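Local structure of ribosome biogenesis GTPase A (Thermotoga maritima, 3CNL) at residues Thr81-Leu94 with Gly111-Arg123. The protein binds GTP and probably hydrolyses it in a late step of 50S ribosomal subunit assembly. Sequence-based numbering, arbitrary orientation.
Sequences THKGEPRKVLLKKL and GKSTIINKLKGKR. With GNP (phosphoaminophosphonic acid-guanylate ester), chain B.
Arg87 and Lys118 bring their CA atoms nearest each other where helices 87-94 and 112-120 cross, their axes 10.0 Å apart and turned by 102°. Lys118 reaches over to the loop before helix 87-94. Its chain bends at chi3 (-69°), which carries NZ in among the loop carbonyls. NZ donates to Glu85 O at 2.5 Å, in the carbonyl plane, and to His82 O at 3.0 Å. A weaker bond goes to Lys83 O, and a water links NZ to Thr81 OG1. His82 O also accepts from Glu85 N, on the opposite face of its plane, closing the type I turn 82-85. The ammonium group thus ties this turn to the helix that follows the P-loop. In this circularly permuted GTPase both pieces meet the nucleotide. Lys83 N donates to the guanine O6 of GNP at 2.6 Å, while Gly111 to Thr114 hold the phosphates. Thr114 CG2 lies 3.7 Å from Lys83 CG beside the base.

In the first turn of helix 87-94, Arg87 stretches out with CG opposite its backbone N (chi1 -174°). NE and NH2 grip Leu119 O side-on, NH2 at 3.0 Å, with the oxygen in the guanidinium plane. Leu91 CD1 lies over one face of that group, near its rim. A methionine here would probably leave Leu119 O, near the helix end, without both of these donors. Leu90 CD1 presses tightly on Leu119 CD1 at 3.5 Å, the two side chains crossing at about a right angle. Leu91 CD2 touches the same methyl at 3.9 Å, and Phe140 packs against Leu119 from strand 139-141.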
loop_
_atom_site.group_PDB
_atom_site.type_symbol
_atom_site.label_atom_id
_atom_site.label_comp_id
_atom_site.label_asym_id
_atom_site.label_seq_id
_atom_site.Cartn_x
_atom_site.Cartn_y
_atom_site.Cartn_z
ATOM N N THR A 81 -2.077 -10.840 -3.967
ATOM C CA THR A 81 -0.994 -11.100 -4.902
ATOM C C THR A 81 0.290 -10.484 -4.395
ATOM O O THR A 81 0.315 -9.903 -3.318
ATOM C CB THR A 81 -1.308 -10.566 -6.320
ATOM O OG1 THR A 81 -0.352 -11.102 -7.249
ATOM C CG2 THR A 81 -1.255 -9.036 -6.358
ATOM N N HIS A 82 1.365 -10.657 -5.162
ATOM C CA HIS A 82 2.653 -10.046 -4.863
ATOM C C HIS A 82 3.485 -9.977 -6.136
ATOM O O HIS A 82 3.159 -10.622 -7.128
ATOM C CB HIS A 82 3.377 -10.778 -3.715
ATOM C CG HIS A 82 3.938 -12.123 -4.084
ATOM N ND1 HIS A 82 3.226 -13.296 -3.951
ATOM C CD2 HIS A 82 5.160 -12.481 -4.546
ATOM C CE1 HIS A 82 3.975 -14.313 -4.337
ATOM N NE2 HIS A 82 5.151 -13.843 -4.704
ATOM N N LYS A 83 4.519 -9.144 -6.091
ATOM C CA LYS A 83 5.473 -8.853 -7.173
ATOM C C LYS A 83 5.912 -10.103 -7.942
ATOM O O LYS A 83 6.029 -10.095 -9.174
ATOM C CB LYS A 83 6.720 -8.294 -6.487
ATOM C CG LYS A 83 7.430 -7.165 -7.131
ATOM C CD LYS A 83 8.636 -6.809 -6.265
ATOM C CE LYS A 83 9.212 -5.452 -6.613
ATOM N NZ LYS A 83 10.420 -5.117 -5.759
ATOM N N GLY A 84 6.184 -11.166 -7.188
ATOM C CA GLY A 84 6.822 -12.367 -7.727
ATOM C C GLY A 84 5.875 -13.440 -8.218
ATOM O O GLY A 84 6.318 -14.499 -8.677
ATOM N N GLU A 85 4.577 -13.173 -8.106
ATOM C CA GLU A 85 3.541 -14.084 -8.584
ATOM C C GLU A 85 3.372 -13.945 -10.096
ATOM O O GLU A 85 3.268 -12.835 -10.593
ATOM C CB GLU A 85 2.231 -13.789 -7.861
ATOM C CG GLU A 85 1.075 -14.627 -8.309
ATOM C CD GLU A 85 -0.168 -14.351 -7.525
ATOM O OE1 GLU A 85 -0.330 -14.975 -6.457
ATOM O OE2 GLU A 85 -0.988 -13.518 -7.988
ATOM N N PRO A 86 3.351 -15.073 -10.840
ATOM C CA PRO A 86 3.346 -15.030 -12.314
ATOM C C PRO A 86 2.184 -14.233 -12.920
ATOM O O PRO A 86 1.089 -14.245 -12.374
ATOM C CB PRO A 86 3.213 -16.509 -12.706
ATOM C CG PRO A 86 3.717 -17.267 -11.541
ATOM C CD PRO A 86 3.324 -16.460 -10.335
ATOM N N ARG A 87 2.446 -13.551 -14.035
ATOM C CA ARG A 87 1.423 -12.817 -14.805
ATOM C C ARG A 87 0.151 -13.644 -15.043
ATOM O O ARG A 87 -0.966 -13.160 -14.877
ATOM C CB ARG A 87 2.013 -12.351 -16.142
ATOM C CG ARG A 87 1.087 -11.450 -16.966
ATOM C CD ARG A 87 1.717 -11.022 -18.282
ATOM N NE ARG A 87 0.817 -10.158 -19.059
ATOM C CZ ARG A 87 -0.149 -10.594 -19.867
ATOM N NH1 ARG A 87 -0.385 -11.905 -20.017
ATOM N NH2 ARG A 87 -0.896 -9.718 -20.517
ATOM N N LYS A 88 0.338 -14.910 -15.386
ATOM C CA LYS A 88 -0.754 -15.838 -15.672
ATOM C C LYS A 88 -1.675 -16.072 -14.477
ATOM O O LYS A 88 -2.903 -16.191 -14.634
ATOM C CB LYS A 88 -0.182 -17.189 -16.143
ATOM C CG LYS A 88 1.136 -17.097 -16.926
ATOM C CD LYS A 88 2.340 -16.878 -15.995
ATOM C CE LYS A 88 3.607 -16.558 -16.753
ATOM N NZ LYS A 88 3.625 -15.129 -17.166
ATOM N N VAL A 89 -1.071 -16.168 -13.289
ATOM C CA VAL A 89 -1.801 -16.408 -12.034
ATOM C C VAL A 89 -2.596 -15.154 -11.634
ATOM O O VAL A 89 -3.737 -15.247 -11.174
ATOM C CB VAL A 89 -0.831 -16.766 -10.871
ATOM C CG1 VAL A 89 -1.588 -16.908 -9.553
ATOM C CG2 VAL A 89 -0.020 -18.023 -11.190
ATOM N N LEU A 90 -1.970 -13.992 -11.802
ATOM C CA LEU A 90 -2.620 -12.703 -11.523
ATOM C C LEU A 90 -3.858 -12.527 -12.388
ATOM O O LEU A 90 -4.911 -12.192 -11.898
ATOM C CB LEU A 90 -1.663 -11.545 -11.805
ATOM C CG LEU A 90 -1.698 -10.277 -10.943
ATOM C CD1 LEU A 90 -1.183 -9.098 -11.752
ATOM C CD2 LEU A 90 -3.045 -9.969 -10.286
ATOM N N LEU A 91 -3.715 -12.752 -13.687
ATOM C CA LEU A 91 -4.803 -12.518 -14.630
ATOM C C LEU A 91 -5.956 -13.466 -14.372
ATOM O O LEU A 91 -7.124 -13.094 -14.502
ATOM C CB LEU A 91 -4.302 -12.668 -16.064
ATOM C CG LEU A 91 -3.425 -11.549 -16.607
ATOM C CD1 LEU A 91 -3.009 -11.929 -17.978
ATOM C CD2 LEU A 91 -4.212 -10.238 -16.621
ATOM N N LYS A 92 -5.620 -14.683 -13.959
ATOM C CA LYS A 92 -6.617 -15.694 -13.612
ATOM C C LYS A 92 -7.380 -15.287 -12.365
ATOM O O LYS A 92 -8.618 -15.438 -12.299
ATOM C CB LYS A 92 -5.941 -17.054 -13.405
ATOM C CG LYS A 92 -6.821 -18.223 -13.747
ATOM C CD LYS A 92 -7.580 -18.734 -12.530
ATOM C CE LYS A 92 -7.086 -20.129 -12.135
ATOM N NZ LYS A 92 -7.546 -21.167 -13.125
ATOM N N LYS A 93 -6.648 -14.772 -11.372
ATOM C CA LYS A 93 -7.268 -14.210 -10.162
ATOM C C LYS A 93 -8.162 -13.024 -10.489
ATOM O O LYS A 93 -9.264 -12.908 -9.949
ATOM C CB LYS A 93 -6.208 -13.782 -9.141
ATOM C CG LYS A 93 -5.540 -14.924 -8.421
ATOM C CD LYS A 93 -4.528 -14.424 -7.398
ATOM C CE LYS A 93 -3.881 -15.605 -6.640
ATOM N NZ LYS A 93 -2.919 -15.147 -5.589
ATOM N N LEU A 94 -7.694 -12.133 -11.360
ATOM C CA LEU A 94 -8.479 -10.942 -11.708
ATOM C C LEU A 94 -9.731 -11.309 -12.503
ATOM O O LEU A 94 -10.805 -10.732 -12.278
ATOM C CB LEU A 94 -7.633 -9.924 -12.489
ATOM C CG LEU A 94 -6.552 -9.150 -11.730
ATOM C CD1 LEU A 94 -5.523 -8.552 -12.714
ATOM C CD2 LEU A 94 -7.211 -8.069 -10.833
ATOM N N GLY A 111 2.183 -0.520 -5.019
ATOM C CA GLY A 111 2.649 -1.467 -6.049
ATOM C C GLY A 111 2.000 -1.337 -7.429
ATOM O O GLY A 111 2.040 -2.285 -8.219
ATOM N N LYS A 112 1.440 -0.165 -7.727
ATOM C CA LYS A 112 0.598 0.022 -8.914
ATOM C C LYS A 112 1.375 -0.028 -10.226
ATOM O O LYS A 112 0.911 -0.647 -11.196
ATOM C CB LYS A 112 -0.196 1.326 -8.804
ATOM C CG LYS A 112 -1.048 1.413 -7.532
ATOM C CD LYS A 112 -1.785 2.752 -7.388
ATOM C CE LYS A 112 -0.845 3.937 -7.312
ATOM N NZ LYS A 112 0.098 3.811 -6.169
ATOM N N SER A 113 2.549 0.610 -10.250
ATOM C CA SER A 113 3.418 0.629 -11.431
ATOM C C SER A 113 3.960 -0.765 -11.735
ATOM O O SER A 113 4.018 -1.184 -12.893
ATOM C CB SER A 113 4.578 1.591 -11.223
ATOM O OG SER A 113 4.080 2.908 -11.080
ATOM N N THR A 114 4.323 -1.475 -10.672
ATOM C CA THR A 114 4.784 -2.840 -10.746
ATOM C C THR A 114 3.709 -3.766 -11.324
ATOM O O THR A 114 3.996 -4.586 -12.201
ATOM C CB THR A 114 5.273 -3.297 -9.350
ATOM O OG1 THR A 114 6.333 -2.419 -8.927
ATOM C CG2 THR A 114 5.778 -4.756 -9.372
ATOM N N ILE A 115 2.477 -3.631 -10.851
ATOM C CA ILE A 115 1.346 -4.401 -11.392
ATOM C C ILE A 115 1.091 -4.128 -12.889
ATOM O O ILE A 115 0.920 -5.065 -13.679
ATOM C CB ILE A 115 0.077 -4.206 -10.523
ATOM C CG1 ILE A 115 0.288 -4.902 -9.170
ATOM C CG2 ILE A 115 -1.198 -4.732 -11.220
ATOM C CD1 ILE A 115 -0.773 -4.623 -8.146
ATOM N N ILE A 116 1.080 -2.856 -13.276
ATOM C CA ILE A 116 0.929 -2.481 -14.688
ATOM C C ILE A 116 2.037 -3.073 -15.551
ATOM O O ILE A 116 1.768 -3.599 -16.637
ATOM C CB ILE A 116 0.845 -0.942 -14.862
ATOM C CG1 ILE A 116 -0.443 -0.427 -14.226
ATOM C CG2 ILE A 116 0.887 -0.534 -16.345
ATOM C CD1 ILE A 116 -0.486 1.055 -14.110
ATOM N N ASN A 117 3.274 -3.002 -15.065
ATOM C CA ASN A 117 4.395 -3.557 -15.808
ATOM C C ASN A 117 4.229 -5.050 -16.073
ATOM O O ASN A 117 4.471 -5.505 -17.193
ATOM C CB ASN A 117 5.715 -3.272 -15.100
ATOM C CG ASN A 117 6.084 -1.805 -15.118
ATOM O OD1 ASN A 117 5.429 -0.978 -15.771
ATOM N ND2 ASN A 117 7.144 -1.467 -14.388
ATOM N N LYS A 118 3.804 -5.801 -15.056
ATOM C CA LYS A 118 3.501 -7.225 -15.196
ATOM C C LYS A 118 2.385 -7.459 -16.217
ATOM O O LYS A 118 2.549 -8.233 -17.164
ATOM C CB LYS A 118 3.101 -7.824 -13.847
ATOM C CG LYS A 118 3.172 -9.350 -13.793
ATOM C CD LYS A 118 2.571 -9.896 -12.496
ATOM C CE LYS A 118 3.417 -9.570 -11.288
ATOM N NZ LYS A 118 2.996 -10.382 -10.125
ATOM N N LEU A 119 1.260 -6.772 -16.023
ATOM C CA LEU A 119 0.114 -6.830 -16.944
ATOM C C LEU A 119 0.480 -6.495 -18.400
ATOM O O LEU A 119 0.042 -7.178 -19.333
ATOM C CB LEU A 119 -0.993 -5.887 -16.463
ATOM C CG LEU A 119 -2.194 -6.371 -15.644
ATOM C CD1 LEU A 119 -1.915 -7.619 -14.826
ATOM C CD2 LEU A 119 -2.714 -5.245 -14.770
ATOM N N LYS A 120 1.286 -5.452 -18.580
ATOM C CA LYS A 120 1.656 -4.957 -19.905
ATOM C C LYS A 120 2.652 -5.880 -20.616
ATOM O O LYS A 120 2.349 -6.432 -21.681
ATOM C CB LYS A 120 2.221 -3.543 -19.768
ATOM C CG LYS A 120 2.387 -2.745 -21.047
ATOM C CD LYS A 120 2.376 -1.240 -20.759
ATOM C CE LYS A 120 3.381 -0.847 -19.681
ATOM N NZ LYS A 120 3.091 0.499 -19.100
ATOM N N GLY A 121 3.829 -6.047 -20.016
ATOM C CA GLY A 121 4.930 -6.782 -20.629
ATOM C C GLY A 121 5.677 -5.917 -21.630
ATOM O O GLY A 121 5.759 -4.688 -21.468
ATOM N N LYS A 122 6.226 -6.559 -22.665
ATOM C CA LYS A 122 6.922 -5.850 -23.750
ATOM C C LYS A 122 5.952 -5.144 -24.709
ATOM O O LYS A 122 6.375 -4.444 -25.645
ATOM C CB LYS A 122 7.852 -6.792 -24.517
ATOM C CG LYS A 122 9.262 -6.858 -23.940
ATOM C CD LYS A 122 10.288 -7.313 -24.980
ATOM C CE LYS A 122 10.623 -6.202 -25.973
ATOM N NZ LYS A 122 11.661 -6.638 -26.947
ATOM N N ARG A 123 4.655 -5.337 -24.464
ATOM C CA ARG A 123 3.594 -4.639 -25.186
ATOM C C ARG A 123 3.544 -3.149 -24.818
ATOM O O ARG A 123 4.157 -2.714 -23.831
ATOM C CB ARG A 123 2.239 -5.306 -24.902
ATOM C CG ARG A 123 1.081 -4.741 -25.715
ATOM C CD ARG A 123 -0.264 -5.124 -25.125
ATOM N NE ARG A 123 -0.642 -6.504 -25.438
ATOM C CZ ARG A 123 -1.247 -6.892 -26.560
ATOM N NH1 ARG A 123 -1.544 -6.009 -27.511
ATOM N NH2 ARG A 123 -1.558 -8.171 -26.732
HETATM P PG GNP B . 3.555 5.356 -6.419
HETATM O O1G GNP B . 2.122 5.580 -6.844
HETATM O O2G GNP B . 3.849 5.948 -5.053
HETATM O O3G GNP B . 4.469 5.845 -7.536
HETATM N N3B GNP B . 4.060 3.860 -6.284
HETATM P PB GNP B . 3.399 2.544 -6.849
HETATM O O1B GNP B . 2.063 2.328 -6.217
HETATM O O2B GNP B . 3.413 2.620 -8.341
HETATM O O3A GNP B . 4.338 1.411 -6.392
HETATM P PA GNP B . 5.561 0.763 -7.112
HETATM O O1A GNP B . 5.122 -0.295 -8.037
HETATM O O2A GNP B . 6.493 1.766 -7.652
HETATM O "O5'" GNP B . 6.272 0.005 -5.951
HETATM C "C5'" GNP B . 6.712 0.664 -4.754
HETATM C "C4'" GNP B . 7.763 -0.219 -4.089
HETATM O "O4'" GNP B . 7.190 -1.482 -3.641
HETATM C "C3'" GNP B . 8.943 -0.629 -4.954
HETATM O "O3'" GNP B . 10.100 -0.674 -4.132
HETATM C "C2'" GNP B . 8.557 -2.031 -5.398
HETATM O "O2'" GNP B . 9.703 -2.779 -5.729
HETATM C "C1'" GNP B . 7.898 -2.591 -4.142
HETATM N N9 GNP B . 6.889 -3.619 -4.381
HETATM C C8 GNP B . 5.861 -3.555 -5.300
HETATM N N7 GNP B . 5.086 -4.614 -5.268
HETATM C C5 GNP B . 5.659 -5.425 -4.265
HETATM C C6 GNP B . 5.278 -6.697 -3.757
HETATM O O6 GNP B . 4.325 -7.415 -4.109
HETATM N N1 GNP B . 6.130 -7.139 -2.728
HETATM C C2 GNP B . 7.222 -6.435 -2.248
HETATM N N2 GNP B . 7.940 -7.006 -1.257
HETATM N N3 GNP B . 7.583 -5.247 -2.700
HETATM C C4 GNP B . 6.764 -4.810 -3.708
HETATM O O HOH W 1 1.060 -8.999 -9.001
#